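Local coordinates for cleavage stimulation factor 77 (Encephalitozoon cuniculi, PDB 2UY1), which probably binds mRNA, as a nuclear all-helical protein of the Suppressor of forked family linked to pre-mRNA 3'-end processing, at residues 306-309 / 310-313; 315-319 / 320-324; 298-301 / 302-306; 333-336 / 337-341. One frame throughout, in Å; residues are numbered along the deposited sequence.

Interaction 1 (306-309 / 310-313); sequences RKLF and IELG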
ATOM      1  N   ARG B 306      -3.157  34.012  -6.449  1.00 21.17           N
ATOM      2  CA  ARG B 306      -1.910  34.387  -5.798  1.00 23.43           C
ATOM      3  C   ARG B 306      -2.079  35.457  -4.744  1.00 23.33           C
ATOM      4  O   ARG B 306      -1.487  35.394  -3.666  1.00 25.30           O
ATOM      5  CB  ARG B 306      -0.936  34.855  -6.870  1.00 22.58           C
ATOM      6  CG  ARG B 306      -0.148  33.679  -7.423  1.00 23.77           C
ATOM      7  CD  ARG B 306       0.795  34.126  -8.444  1.00 24.96           C
ATOM      8  NE  ARG B 306       1.266  33.000  -9.229  1.00 29.20           N
ATOM      9  CZ  ARG B 306       1.827  33.115 -10.416  1.00 30.45           C
ATOM     10  NH1 ARG B 306       1.951  34.295 -10.975  1.00 32.82           N
ATOM     11  NH2 ARG B 306       2.249  32.045 -11.047  1.00 33.10           N
ATOM     12  N   LYS B 307      -2.937  36.417  -5.050  1.00 23.55           N
ATOM     13  CA  LYS B 307      -3.328  37.445  -4.093  1.00 25.05           C
ATOM     14  C   LYS B 307      -4.142  36.907  -2.944  1.00 23.47           C
ATOM     15  O   LYS B 307      -3.932  37.326  -1.811  1.00 26.23           O
ATOM     16  CB  LYS B 307      -4.110  38.543  -4.805  1.00 25.49           C
ATOM     17  CG  LYS B 307      -4.883  39.480  -3.899  1.00 28.85           C
ATOM     18  CD  LYS B 307      -5.205  40.746  -4.675  1.00 35.18           C
ATOM     19  CE  LYS B 307      -5.429  41.953  -3.740  1.00 36.79           C
ATOM     20  NZ  LYS B 307      -6.862  41.996  -3.390  1.00 37.80           N
ATOM     21  N   LEU B 308      -5.090  36.013  -3.195  1.00 22.98           N
ATOM     22  CA  LEU B 308      -5.870  35.408  -2.082  1.00 21.28           C
ATOM     23  C   LEU B 308      -5.004  34.555  -1.119  1.00 23.86           C
ATOM     24  O   LEU B 308      -5.221  34.560   0.096  1.00 23.61           O
ATOM     25  CB  LEU B 308      -7.033  34.577  -2.626  1.00 20.19           C
ATOM     26  CG  LEU B 308      -7.848  33.819  -1.569  1.00 20.92           C
ATOM     27  CD1 LEU B 308      -8.511  34.785  -0.616  1.00 18.55           C
ATOM     28  CD2 LEU B 308      -8.901  32.870  -2.134  1.00 16.35           C
ATOM     29  N   PHE B 309      -4.058  33.799  -1.676  1.00 25.87           N
ATOM     30  CA  PHE B 309      -3.086  33.089  -0.851  1.00 29.31           C
ATOM     31  C   PHE B 309      -2.360  33.996   0.142  1.00 30.75           C
ATOM     32  O   PHE B 309      -2.285  33.653   1.371  1.00 31.29           O
ATOM     33  CB  PHE B 309      -2.071  32.334  -1.703  1.00 29.62           C
ATOM     34  CG  PHE B 309      -1.185  31.408  -0.902  1.00 31.70           C
ATOM     35  CD1 PHE B 309      -1.756  30.469  -0.003  1.00 32.88           C
ATOM     36  CD2 PHE B 309       0.200  31.449  -1.040  1.00 33.42           C
ATOM     37  CE1 PHE B 309      -0.960  29.604   0.743  1.00 31.67           C
ATOM     38  CE2 PHE B 309       1.014  30.575  -0.286  1.00 33.14           C
ATOM     39  CZ  PHE B 309       0.422  29.661   0.618  1.00 32.36           C
ATOM     40  N   ILE B 310      -1.877  35.141  -0.373  1.00 32.44           N
ATOM     41  CA  ILE B 310      -1.076  36.109   0.411  1.00 34.57           C
ATOM     42  C   ILE B 310      -1.866  36.817   1.475  1.00 36.12           C
ATOM     43  O   ILE B 310      -1.256  37.252   2.452  1.00 37.71           O
ATOM     44  CB  ILE B 310      -0.304  37.193  -0.430  1.00 34.97           C
ATOM     45  CG1 ILE B 310       0.430  36.617  -1.626  1.00 34.37           C
ATOM     46  CG2 ILE B 310       0.774  37.842   0.408  1.00 35.22           C
ATOM     47  CD1 ILE B 310       0.989  37.693  -2.512  1.00 34.97           C
ATOM     48  N   GLU B 311      -3.194  36.930   1.288  1.00 36.98           N
ATOM     49  CA  GLU B 311      -4.146  37.494   2.276  1.00 38.91           C
ATOM     50  C   GLU B 311      -4.542  36.530   3.361  1.00 39.14           C
ATOM     51  O   GLU B 311      -4.752  36.944   4.486  1.00 38.87           O
ATOM     52  CB  GLU B 311      -5.457  37.915   1.612  1.00 39.51           C
ATOM     53  CG  GLU B 311      -5.453  39.276   1.005  1.00 42.94           C
ATOM     54  CD  GLU B 311      -6.485  39.413  -0.116  1.00 47.22           C
ATOM     55  OE1 GLU B 311      -7.514  38.667  -0.086  1.00 47.62           O
ATOM     56  OE2 GLU B 311      -6.253  40.271  -1.016  1.00 46.52           O
ATOM     57  N   LEU B 312      -4.676  35.251   3.006  1.00 40.72           N
ATOM     58  CA  LEU B 312      -5.010  34.176   3.946  1.00 42.34           C
ATOM     59  C   LEU B 312      -4.042  34.071   5.106  1.00 43.65           C
ATOM     60  O   LEU B 312      -4.292  33.313   6.048  1.00 43.96           O
ATOM     61  CB  LEU B 312      -5.034  32.819   3.236  1.00 42.19           C
ATOM     62  CG  LEU B 312      -6.188  32.448   2.289  1.00 42.10           C
ATOM     63  CD1 LEU B 312      -5.921  31.101   1.698  1.00 42.89           C
ATOM     64  CD2 LEU B 312      -7.575  32.485   2.987  1.00 41.96           C
ATOM     65  N   GLY B 313      -2.999  34.895   5.053  1.00 44.41           N
ATOM     66  CA  GLY B 313      -1.704  34.644   5.667  1.00 46.95           C
ATOM     67  C   GLY B 313      -1.550  34.934   7.131  1.00 47.97           C
ATOM     68  O   GLY B 313      -0.782  34.243   7.809  1.00 48.18           O
TER

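Interaction 2 (315-319 / 320-324); sequences EGVGP and HVFIY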
ATOM      1  N   GLU B 315      -3.731  34.215   9.223  1.00 49.73           N
ATOM      2  CA  GLU B 315      -4.350  33.088   9.951  1.00 49.82           C
ATOM      3  C   GLU B 315      -3.516  31.808   9.795  1.00 47.25           C
ATOM      4  O   GLU B 315      -2.881  31.622   8.770  1.00 47.15           O
ATOM      5  CB  GLU B 315      -5.798  32.849   9.501  1.00 49.88           C
ATOM      6  CG  GLU B 315      -6.737  34.017   9.887  1.00 53.12           C
ATOM      7  CD  GLU B 315      -8.228  33.680   9.764  1.00 53.84           C
ATOM      8  OE1 GLU B 315      -8.651  33.107   8.708  1.00 59.66           O
ATOM      9  OE2 GLU B 315      -8.989  34.009  10.730  1.00 59.41           O
ATOM     10  N   GLY B 316      -3.500  30.951  10.820  1.00 45.20           N
ATOM     11  CA  GLY B 316      -2.873  29.621  10.738  1.00 42.55           C
ATOM     12  C   GLY B 316      -3.479  28.723   9.644  1.00 40.38           C
ATOM     13  O   GLY B 316      -4.381  27.900   9.917  1.00 40.91           O
ATOM     14  N   VAL B 317      -3.006  28.884   8.407  1.00 36.61           N
ATOM     15  CA  VAL B 317      -3.450  28.010   7.337  1.00 34.09           C
ATOM     16  C   VAL B 317      -2.626  26.748   7.494  1.00 31.58           C
ATOM     17  O   VAL B 317      -1.423  26.834   7.729  1.00 30.97           O
ATOM     18  CB  VAL B 317      -3.361  28.649   5.875  1.00 34.88           C
ATOM     19  CG1 VAL B 317      -3.759  30.128   5.898  1.00 35.06           C
ATOM     20  CG2 VAL B 317      -1.966  28.484   5.208  1.00 32.93           C
ATOM     21  N   GLY B 318      -3.288  25.595   7.397  1.00 29.51           N
ATOM     22  CA  GLY B 318      -2.652  24.286   7.664  1.00 25.57           C
ATOM     23  C   GLY B 318      -1.586  23.900   6.653  1.00 24.38           C
ATOM     24  O   GLY B 318      -1.416  24.574   5.620  1.00 22.94           O
ATOM     25  N   PRO B 319      -0.895  22.778   6.921  1.00 22.87           N
ATOM     26  CA  PRO B 319       0.077  22.159   6.000  1.00 21.89           C
ATOM     27  C   PRO B 319      -0.496  21.905   4.600  1.00 19.12           C
ATOM     28  O   PRO B 319       0.161  22.181   3.604  1.00 19.10           O
ATOM     29  CB  PRO B 319       0.410  20.822   6.691  1.00 21.94           C
ATOM     30  CG  PRO B 319       0.156  21.088   8.140  1.00 24.04           C
ATOM     31  CD  PRO B 319      -1.068  21.979   8.153  1.00 22.69           C
ATOM     32  N   HIS B 320      -1.718  21.411   4.506  1.00 18.62           N
ATOM     33  CA  HIS B 320      -2.306  21.065   3.209  1.00 17.59           C
ATOM     34  C   HIS B 320      -2.412  22.220   2.226  1.00 18.42           C
ATOM     35  O   HIS B 320      -2.464  22.000   1.027  1.00 17.69           O
ATOM     36  CB  HIS B 320      -3.735  20.547   3.425  1.00 19.61           C
ATOM     37  CG  HIS B 320      -3.795  19.191   4.045  1.00 18.99           C
ATOM     38  ND1 HIS B 320      -3.832  18.799   5.340  1.00 24.53           N
ATOM     39  CD2 HIS B 320      -3.784  18.037   3.294  1.00 21.58           C
ATOM     40  CE1 HIS B 320      -3.868  17.426   5.349  1.00 19.44           C
ATOM     41  NE2 HIS B 320      -3.859  16.991   4.100  1.00 20.21           N
ATOM     42  N   VAL B 321      -2.575  23.438   2.744  1.00 17.27           N
ATOM     43  CA  VAL B 321      -2.942  24.588   1.921  1.00 18.39           C
ATOM     44  C   VAL B 321      -1.687  25.007   1.196  1.00 17.94           C
ATOM     45  O   VAL B 321      -1.742  25.373   0.055  1.00 17.74           O
ATOM     46  CB  VAL B 321      -3.566  25.782   2.804  1.00 17.79           C
ATOM     47  CG1 VAL B 321      -3.797  27.098   1.967  1.00 18.74           C
ATOM     48  CG2 VAL B 321      -4.858  25.342   3.377  1.00 17.50           C
ATOM     49  N   PHE B 322      -0.552  24.833   1.860  1.00 19.00           N
ATOM     50  CA  PHE B 322       0.754  25.098   1.253  1.00 20.04           C
ATOM     51  C   PHE B 322       1.083  24.075   0.185  1.00 20.46           C
ATOM     52  O   PHE B 322       1.645  24.433  -0.814  1.00 21.78           O
ATOM     53  CB  PHE B 322       1.864  25.014   2.307  1.00 21.33           C
ATOM     54  CG  PHE B 322       1.834  26.118   3.356  1.00 21.98           C
ATOM     55  CD1 PHE B 322       2.457  27.331   3.120  1.00 25.67           C
ATOM     56  CD2 PHE B 322       1.194  25.912   4.580  1.00 25.52           C
ATOM     57  CE1 PHE B 322       2.457  28.346   4.095  1.00 23.71           C
ATOM     58  CE2 PHE B 322       1.191  26.914   5.573  1.00 26.38           C
ATOM     59  CZ  PHE B 322       1.850  28.126   5.329  1.00 24.77           C
ATOM     60  N   ILE B 323       0.855  22.785   0.469  1.00 18.82           N
ATOM     61  CA  ILE B 323       1.087  21.688  -0.464  1.00 17.69           C
ATOM     62  C   ILE B 323       0.169  21.822  -1.674  1.00 17.66           C
ATOM     63  O   ILE B 323       0.585  21.634  -2.812  1.00 14.80           O
ATOM     64  CB  ILE B 323       0.805  20.310   0.204  1.00 16.99           C
ATOM     65  CG1 ILE B 323       1.638  20.079   1.479  1.00 17.58           C
ATOM     66  CG2 ILE B 323       0.896  19.145  -0.804  1.00 17.68           C
ATOM     67  CD1 ILE B 323       1.232  18.750   2.232  1.00 18.36           C
ATOM     68  N   TYR B 324      -1.107  22.147  -1.433  1.00 19.09           N
ATOM     69  CA  TYR B 324      -1.999  22.425  -2.556  1.00 19.51           C
ATOM     70  C   TYR B 324      -1.518  23.578  -3.441  1.00 20.49           C
ATOM     71  O   TYR B 324      -1.545  23.470  -4.671  1.00 20.99           O
ATOM     72  CB  TYR B 324      -3.388  22.686  -2.019  1.00 20.21           C
ATOM     73  CG  TYR B 324      -4.276  23.348  -3.002  1.00 19.48           C
ATOM     74  CD1 TYR B 324      -4.978  22.608  -3.971  1.00 15.00           C
ATOM     75  CD2 TYR B 324      -4.410  24.739  -2.981  1.00 22.04           C
ATOM     76  CE1 TYR B 324      -5.764  23.267  -4.876  1.00 20.67           C
ATOM     77  CE2 TYR B 324      -5.187  25.399  -3.871  1.00 19.01           C
ATOM     78  CZ  TYR B 324      -5.873  24.682  -4.799  1.00 22.30           C
ATOM     79  OH  TYR B 324      -6.664  25.396  -5.671  1.00 21.02           O
TER

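Interaction 3 (298-301 / 302-306); sequences KKRG and LELFR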
ATOM      1  N   LYS B 298     -10.179  29.444 -10.815  1.00 21.18           N
ATOM      2  CA  LYS B 298     -11.084  29.207 -11.927  1.00 22.52           C
ATOM      3  C   LYS B 298     -11.755  30.478 -12.467  1.00 23.33           C
ATOM      4  O   LYS B 298     -11.939  30.616 -13.681  1.00 21.17           O
ATOM      5  CB  LYS B 298     -12.138  28.165 -11.555  1.00 21.72           C
ATOM      6  CG  LYS B 298     -11.543  26.750 -11.270  1.00 21.04           C
ATOM      7  CD  LYS B 298     -11.386  25.951 -12.540  1.00 21.63           C
ATOM      8  CE  LYS B 298     -10.583  24.651 -12.311  1.00 21.97           C
ATOM      9  NZ  LYS B 298      -9.430  24.829 -11.388  1.00 19.89           N
ATOM     10  N   LYS B 299     -12.175  31.363 -11.563  1.00 26.09           N
ATOM     11  CA  LYS B 299     -13.067  32.460 -11.974  1.00 28.93           C
ATOM     12  C   LYS B 299     -12.259  33.700 -12.416  1.00 30.32           C
ATOM     13  O   LYS B 299     -12.717  34.481 -13.281  1.00 31.62           O
ATOM     14  CB  LYS B 299     -14.166  32.719 -10.931  1.00 28.93           C
ATOM     15  CG  LYS B 299     -15.086  33.939 -11.267  1.00 31.34           C
ATOM     16  CD  LYS B 299     -16.574  33.822 -10.798  1.00 30.08           C
ATOM     17  CE  LYS B 299     -17.399  35.099 -11.136  1.00 31.84           C
ATOM     18  NZ  LYS B 299     -16.568  36.230 -11.727  1.00 37.94           N
ATOM     19  N   ARG B 300     -11.018  33.794 -11.928  1.00 31.30           N
ATOM     20  CA  ARG B 300     -10.203  35.010 -11.976  1.00 32.07           C
ATOM     21  C   ARG B 300      -8.784  34.808 -12.501  1.00 32.98           C
ATOM     22  O   ARG B 300      -8.157  35.754 -12.988  1.00 34.24           O
ATOM     23  CB  ARG B 300     -10.069  35.558 -10.585  1.00 32.69           C
ATOM     24  CG  ARG B 300     -11.369  35.869  -9.881  1.00 37.69           C
ATOM     25  CD  ARG B 300     -12.300  36.812 -10.664  1.00 43.75           C
ATOM     26  NE  ARG B 300     -13.422  37.256  -9.817  1.00 48.11           N
ATOM     27  CZ  ARG B 300     -14.477  37.939 -10.262  1.00 50.04           C
ATOM     28  NH1 ARG B 300     -14.581  38.248 -11.549  1.00 53.01           N
ATOM     29  NH2 ARG B 300     -15.433  38.313  -9.430  1.00 49.88           N
ATOM     30  N   GLY B 301      -8.251  33.603 -12.341  1.00 31.45           N
ATOM     31  CA  GLY B 301      -6.951  33.323 -12.857  1.00 30.29           C
ATOM     32  C   GLY B 301      -5.898  33.341 -11.778  1.00 29.03           C
ATOM     33  O   GLY B 301      -6.187  33.494 -10.596  1.00 28.33           O
ATOM     34  N   LEU B 302      -4.674  33.114 -12.203  1.00 28.10           N
ATOM     35  CA  LEU B 302      -3.596  32.844 -11.282  1.00 29.75           C
ATOM     36  C   LEU B 302      -3.239  34.097 -10.487  1.00 29.83           C
ATOM     37  O   LEU B 302      -3.169  34.042  -9.252  1.00 30.62           O
ATOM     38  CB  LEU B 302      -2.413  32.262 -12.052  1.00 29.53           C
ATOM     39  CG  LEU B 302      -1.313  31.363 -11.519  1.00 32.02           C
ATOM     40  CD1 LEU B 302      -1.779  30.061 -10.889  1.00 34.69           C
ATOM     41  CD2 LEU B 302      -0.580  31.050 -12.772  1.00 34.11           C
ATOM     42  N   GLU B 303      -3.053  35.251 -11.136  1.00 30.14           N
ATOM     43  CA  GLU B 303      -2.660  36.396 -10.307  1.00 28.35           C
ATOM     44  C   GLU B 303      -3.625  36.681  -9.100  1.00 27.47           C
ATOM     45  O   GLU B 303      -3.150  36.968  -8.062  1.00 26.88           O
ATOM     46  CB  GLU B 303      -2.244  37.626 -11.138  1.00 29.65           C
ATOM     47  CG  GLU B 303      -0.917  37.409 -11.958  1.00 33.22           C
ATOM     48  CD  GLU B 303       0.400  37.883 -11.271  1.00 38.02           C
ATOM     49  OE1 GLU B 303       0.791  37.366 -10.188  1.00 35.14           O
ATOM     50  OE2 GLU B 303       1.103  38.761 -11.874  1.00 44.21           O
ATOM     51  N   LEU B 304      -4.943  36.498  -9.216  1.00 25.84           N
ATOM     52  CA  LEU B 304      -5.853  36.640  -8.068  1.00 25.56           C
ATOM     53  C   LEU B 304      -5.877  35.452  -7.090  1.00 24.44           C
ATOM     54  O   LEU B 304      -6.069  35.646  -5.858  1.00 24.35           O
ATOM     55  CB  LEU B 304      -7.302  36.985  -8.521  1.00 25.78           C
ATOM     56  CG  LEU B 304      -7.635  38.487  -8.745  1.00 26.01           C
ATOM     57  CD1 LEU B 304      -8.954  38.678  -9.410  1.00 18.73           C
ATOM     58  CD2 LEU B 304      -7.603  39.240  -7.437  1.00 25.15           C
ATOM     59  N   PHE B 305      -5.704  34.224  -7.623  1.00 23.99           N
ATOM     60  CA  PHE B 305      -5.331  33.018  -6.786  1.00 23.18           C
ATOM     61  C   PHE B 305      -4.156  33.389  -5.852  1.00 21.37           C
ATOM     62  O   PHE B 305      -4.187  33.157  -4.667  1.00 20.62           O
ATOM     63  CB  PHE B 305      -4.964  31.790  -7.686  1.00 23.27           C
ATOM     64  CG  PHE B 305      -4.271  30.658  -6.953  1.00 23.18           C
ATOM     65  CD1 PHE B 305      -5.004  29.623  -6.393  1.00 26.73           C
ATOM     66  CD2 PHE B 305      -2.906  30.636  -6.837  1.00 23.35           C
ATOM     67  CE1 PHE B 305      -4.388  28.609  -5.688  1.00 21.21           C
ATOM     68  CE2 PHE B 305      -2.245  29.606  -6.171  1.00 26.49           C
ATOM     69  CZ  PHE B 305      -2.978  28.603  -5.589  1.00 27.81           C
ATOM     70  N   ARG B 306      -3.157  34.012  -6.449  1.00 21.17           N
ATOM     71  CA  ARG B 306      -1.910  34.387  -5.798  1.00 23.43           C
ATOM     72  C   ARG B 306      -2.079  35.457  -4.744  1.00 23.33           C
ATOM     73  O   ARG B 306      -1.487  35.394  -3.666  1.00 25.30           O
ATOM     74  CB  ARG B 306      -0.936  34.855  -6.870  1.00 22.58           C
ATOM     75  CG  ARG B 306      -0.148  33.679  -7.423  1.00 23.77           C
ATOM     76  CD  ARG B 306       0.795  34.126  -8.444  1.00 24.96           C
ATOM     77  NE  ARG B 306       1.266  33.000  -9.229  1.00 29.20           N
ATOM     78  CZ  ARG B 306       1.827  33.115 -10.416  1.00 30.45           C
ATOM     79  NH1 ARG B 306       1.951  34.295 -10.975  1.00 32.82           N
ATOM     80  NH2 ARG B 306       2.249  32.045 -11.047  1.00 33.10           N
TER
HETATM   81  O   HOH W   1      -5.958  36.571 -12.255  1.00 30.02           O

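Interaction 4 (333-336 / 337-341); sequences TGSR and ATPYN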
ATOM      1  N   THR B 333       2.160  26.450 -14.079  1.00 23.69           N
ATOM      2  CA  THR B 333       3.233  27.279 -14.631  1.00 24.66           C
ATOM      3  C   THR B 333       4.462  26.468 -15.075  1.00 24.46           C
ATOM      4  O   THR B 333       5.165  26.883 -15.980  1.00 25.21           O
ATOM      5  CB  THR B 333       3.634  28.357 -13.622  1.00 24.34           C
ATOM      6  OG1 THR B 333       4.387  27.738 -12.575  1.00 25.82           O
ATOM      7  CG2 THR B 333       2.401  29.014 -13.057  1.00 22.93           C
ATOM      8  N   GLY B 334       4.708  25.299 -14.487  1.00 23.72           N
ATOM      9  CA  GLY B 334       5.995  24.596 -14.716  1.00 23.57           C
ATOM     10  C   GLY B 334       7.239  25.094 -13.968  1.00 22.80           C
ATOM     11  O   GLY B 334       8.354  24.531 -14.113  1.00 23.58           O
ATOM     12  N   SER B 335       7.084  26.120 -13.162  1.00 22.02           N
ATOM     13  CA  SER B 335       8.179  26.541 -12.256  1.00 21.56           C
ATOM     14  C   SER B 335       8.520  25.417 -11.258  1.00 23.50           C
ATOM     15  O   SER B 335       7.609  24.813 -10.664  1.00 21.45           O
ATOM     16  CB  SER B 335       7.754  27.761 -11.443  1.00 21.62           C
ATOM     17  OG  SER B 335       8.869  28.435 -10.835  1.00 20.10           O
ATOM     18  N   ARG B 336       9.813  25.184 -11.050  1.00 23.92           N
ATOM     19  CA  ARG B 336      10.308  24.368  -9.957  1.00 25.94           C
ATOM     20  C   ARG B 336      10.589  25.255  -8.747  1.00 26.19           C
ATOM     21  O   ARG B 336      10.383  24.846  -7.623  1.00 25.32           O
ATOM     22  CB  ARG B 336      11.600  23.659 -10.363  1.00 26.80           C
ATOM     23  CG  ARG B 336      11.377  22.613 -11.438  1.00 28.93           C
ATOM     24  CD  ARG B 336      12.606  21.753 -11.598  1.00 28.60           C
ATOM     25  NE  ARG B 336      12.270  20.630 -12.460  1.00 29.08           N
ATOM     26  CZ  ARG B 336      13.155  19.739 -12.861  1.00 27.71           C
ATOM     27  NH1 ARG B 336      14.408  19.824 -12.440  1.00 27.34           N
ATOM     28  NH2 ARG B 336      12.764  18.746 -13.626  1.00 30.91           N
ATOM     29  N   ALA B 337      11.073  26.476  -8.986  1.00 26.91           N
ATOM     30  CA  ALA B 337      11.420  27.397  -7.876  1.00 26.32           C
ATOM     31  C   ALA B 337      10.279  27.728  -6.932  1.00 25.54           C
ATOM     32  O   ALA B 337      10.418  27.671  -5.698  1.00 25.10           O
ATOM     33  CB  ALA B 337      12.050  28.689  -8.430  1.00 27.99           C
ATOM     34  N   THR B 338       9.156  28.107  -7.501  1.00 23.40           N
ATOM     35  CA  THR B 338       8.052  28.619  -6.727  1.00 23.45           C
ATOM     36  C   THR B 338       7.468  27.574  -5.802  1.00 23.10           C
ATOM     37  O   THR B 338       7.306  27.898  -4.650  1.00 21.93           O
ATOM     38  CB  THR B 338       6.954  29.239  -7.645  1.00 24.63           C
ATOM     39  OG1 THR B 338       7.485  30.454  -8.201  1.00 26.05           O
ATOM     40  CG2 THR B 338       5.583  29.521  -6.859  1.00 21.97           C
ATOM     41  N   PRO B 339       7.132  26.332  -6.320  1.00 22.21           N
ATOM     42  CA  PRO B 339       6.678  25.275  -5.361  1.00 23.13           C
ATOM     43  C   PRO B 339       7.697  24.945  -4.277  1.00 22.45           C
ATOM     44  O   PRO B 339       7.296  24.673  -3.145  1.00 22.67           O
ATOM     45  CB  PRO B 339       6.347  24.049  -6.238  1.00 20.87           C
ATOM     46  CG  PRO B 339       6.854  24.334  -7.606  1.00 22.76           C
ATOM     47  CD  PRO B 339       7.110  25.859  -7.718  1.00 22.51           C
ATOM     48  N   TYR B 340       8.984  24.993  -4.609  1.00 23.90           N
ATOM     49  CA  TYR B 340      10.016  24.750  -3.609  1.00 25.38           C
ATOM     50  C   TYR B 340       9.867  25.751  -2.463  1.00 26.11           C
ATOM     51  O   TYR B 340       9.962  25.410  -1.272  1.00 27.69           O
ATOM     52  CB  TYR B 340      11.408  24.910  -4.228  1.00 25.33           C
ATOM     53  CG  TYR B 340      12.512  24.660  -3.232  1.00 27.04           C
ATOM     54  CD1 TYR B 340      13.109  23.409  -3.160  1.00 26.95           C
ATOM     55  CD2 TYR B 340      12.962  25.668  -2.338  1.00 29.59           C
ATOM     56  CE1 TYR B 340      14.111  23.159  -2.284  1.00 26.74           C
ATOM     57  CE2 TYR B 340      13.993  25.404  -1.393  1.00 26.86           C
ATOM     58  CZ  TYR B 340      14.573  24.136  -1.401  1.00 27.08           C
ATOM     59  OH  TYR B 340      15.600  23.790  -0.534  1.00 25.51           O
ATOM     60  N   ASN B 341       9.649  27.001  -2.835  1.00 26.10           N
ATOM     61  CA  ASN B 341       9.502  28.071  -1.877  1.00 25.41           C
ATOM     62  C   ASN B 341       8.218  27.994  -1.098  1.00 24.28           C
ATOM     63  O   ASN B 341       8.245  28.230   0.073  1.00 22.37           O
ATOM     64  CB  ASN B 341       9.808  29.441  -2.511  1.00 27.02           C
ATOM     65  CG  ASN B 341      11.275  29.523  -2.945  1.00 29.07           C
ATOM     66  OD1 ASN B 341      12.047  30.273  -2.395  1.00 34.30           O
ATOM     67  ND2 ASN B 341      11.673  28.673  -3.876  1.00 35.29           N
TER

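Interaction 1 (306-309 / 310-313)
Lys307 and Glu311 meet one turn apart on the solvent side of helix 302-311. Lys307 NZ and Glu311 OE2 form a salt bridge of 3.0 Å, with the oxygen met nearly along its C-O axis. The lysine chain runs out straight and then turns at its last torsion (chi4 -90°), which swings the amine onto the carboxylate. Lys307 CG also lies 3.3 Å from Glu311 OE2, so the acid rests partly on the lysine stem. Ile310 is exposed too, with its CG1 3.1 Å from Arg306 O. This side is the loose one.

The helix frame is made by Leu312 N donating to Leu308 O at 3.0 Å and Glu311 N to Lys307 O at 3.2 Å. The tight side carries Leu308, Phe309 and Leu312. Leu308 CD1 and Leu312 CD2 touch loosely at 4.4 Å, and both residues also pack on helix 282-300, Leu308 on Leu293 and Val296, Leu312 on Arg289. Phe309 packs on Val321 and Phe322 of helix 319-333. The result is an i to i+4 salt bridge on the exposed face of a helix whose other side packs on two neighbouring helices, consistent with the TPR-like helical repeats of the family.

Interaction 2 (315-319 / 320-324)
The contact is the entry into helix 319-333, where Val317 and Gly318 of the preceding loop fold against the first helical turn. Val317 CG2 touches Phe322 CE2 at 3.5 Å and Val321 CB at 4.0 Å. In Val317, chi1 of -39° sets CG1 beside the backbone N and leaves CG2 between N and the carbonyl carbon. This placement lets CG2 reach both partners. The valine branch and the ring cross at about a right angle.

His320 packs on Leu355 and Phe448, and its NE2 is hydrogen-bonded to Asp450. The Phe322 ring is turned back alongside the loop, edge toward its carbonyls, with CG beside its own backbone N (chi1 -68°). Phe322 CD2 is 3.1 Å from Gly318 O, and Phe322 CE2 is 3.4 Å from Val317 O. Val317 O also accepts a hydrogen bond from His350 NE2. Gly318 O takes a weak bond from Val321 N. Pro319 O receives Ile323 N at 3.3 Å, and Phe322 N more weakly.

The loop carbonyl oxygens face the slightly positive edge hydrogens of Phe322, not its pi cloud. This probably adds a weak electrostatic attraction to the apolar packing of a buried helix start.

Interaction 3 (298-301 / 302-306)
Gly301 is the break between helix 282-300 and helix 302-311. Its backbone angles (phi 102°, psi -179°) turn the chain out of the first helix and put Gly301 at the N-cap position of the second. Gly301 O then accepts the N-H of Phe305 at 3.1 Å. A water at the same corner accepts from Leu304 N at 3.2 Å. Its approach to Arg300 O, at 2.5 Å, is suspiciously short, so a water bridge between the two residues is doubtful.

The side chains meet outside this turn. Leu304 CD1 lies 3.5 Å from Arg300 CB and 3.7 Å from Arg300 CG, so the leucine tip rests on the base of the arginine. The bend at chi2 of Arg300 takes its guanidinium away from the leucine. Within the second segment, Leu302 CG sits 3.5 Å above one face of the Arg306 guanidinium, offset toward its rim. Glu303 OE1 lies in the plane at its edge, 3.4 Å from Arg306 NH1, a weak salt bridge. The stronger partner of Arg306 is Glu329, in a salt bridge through NH2.

On the inner side, Phe305 packs on Leu293 and Leu297 of helix 282-300 and on Tyr324 and Cys325 of helix 319-333. Leu302 joins the same two helices through Leu297 and Thr333.

Interaction 4 (333-336 / 337-341)
Ser335 is extended (psi 136°), and its OG stands anti to the backbone N (chi1 -164°). These torsions carry the hydroxyl toward the start of helix 337-349. There Ser335 OG accepts the N-H of Thr338 at 3.4 Å, a straight (166°) but weak capping bond. Thr338 CB lies 3.8 Å from Ser335 OG, so the threonine stem borders the cap.

The serine is positioned from behind. Ser335 N donates to Thr333 OG1 at 3.2 Å, which makes an ST turn at the end of helix 319-333. Thr333 OG1 is also hydrogen-bonded to Glu329 O, which holds it in place. Pro339 packs on the turn carbonyl. Its CD and CG are both 3.2 Å from Ser335 O. Arg336 O accepts a weak bond from Tyr340 N at 3.3 Å. The Arg336 side chain extends away from this turn and packs on an aromatic side chain of the neighbouring protein chain. Pro339 also touches Tyr330 of helix 319-333 and Phe363 of helix 354-367.

Chemically, the capping bond is long and weak. Ser335 O is buried with no hydrogen-bond partner in the model. Pro339, four residues on, has no N-H to offer it, and the oxygen meets ring carbons instead.

Along the chain the order is interaction 3, interaction 1, interaction 2, interaction 4. They follow four successive helices, 282-300, 302-311, 319-333 and 337-349. Interactions 3 and 1 share Arg306 and helix 302-311, with centres about 11 Å apart. Interaction 2 lies about 11 Å from interaction 1, centre to centre, and the two touch, for example at Leu312 O and Val317 CG1. Interaction 4 is about 17 Å from interaction 3 by centres, yet Thr333 CG2 touches Leu302 CD2 at 3.6 Å. Interactions 2 and 4 do not touch. Together the contacts mark the turns and interfaces that join four consecutive helices into an array, consistent with the TPR-like repeats of the family.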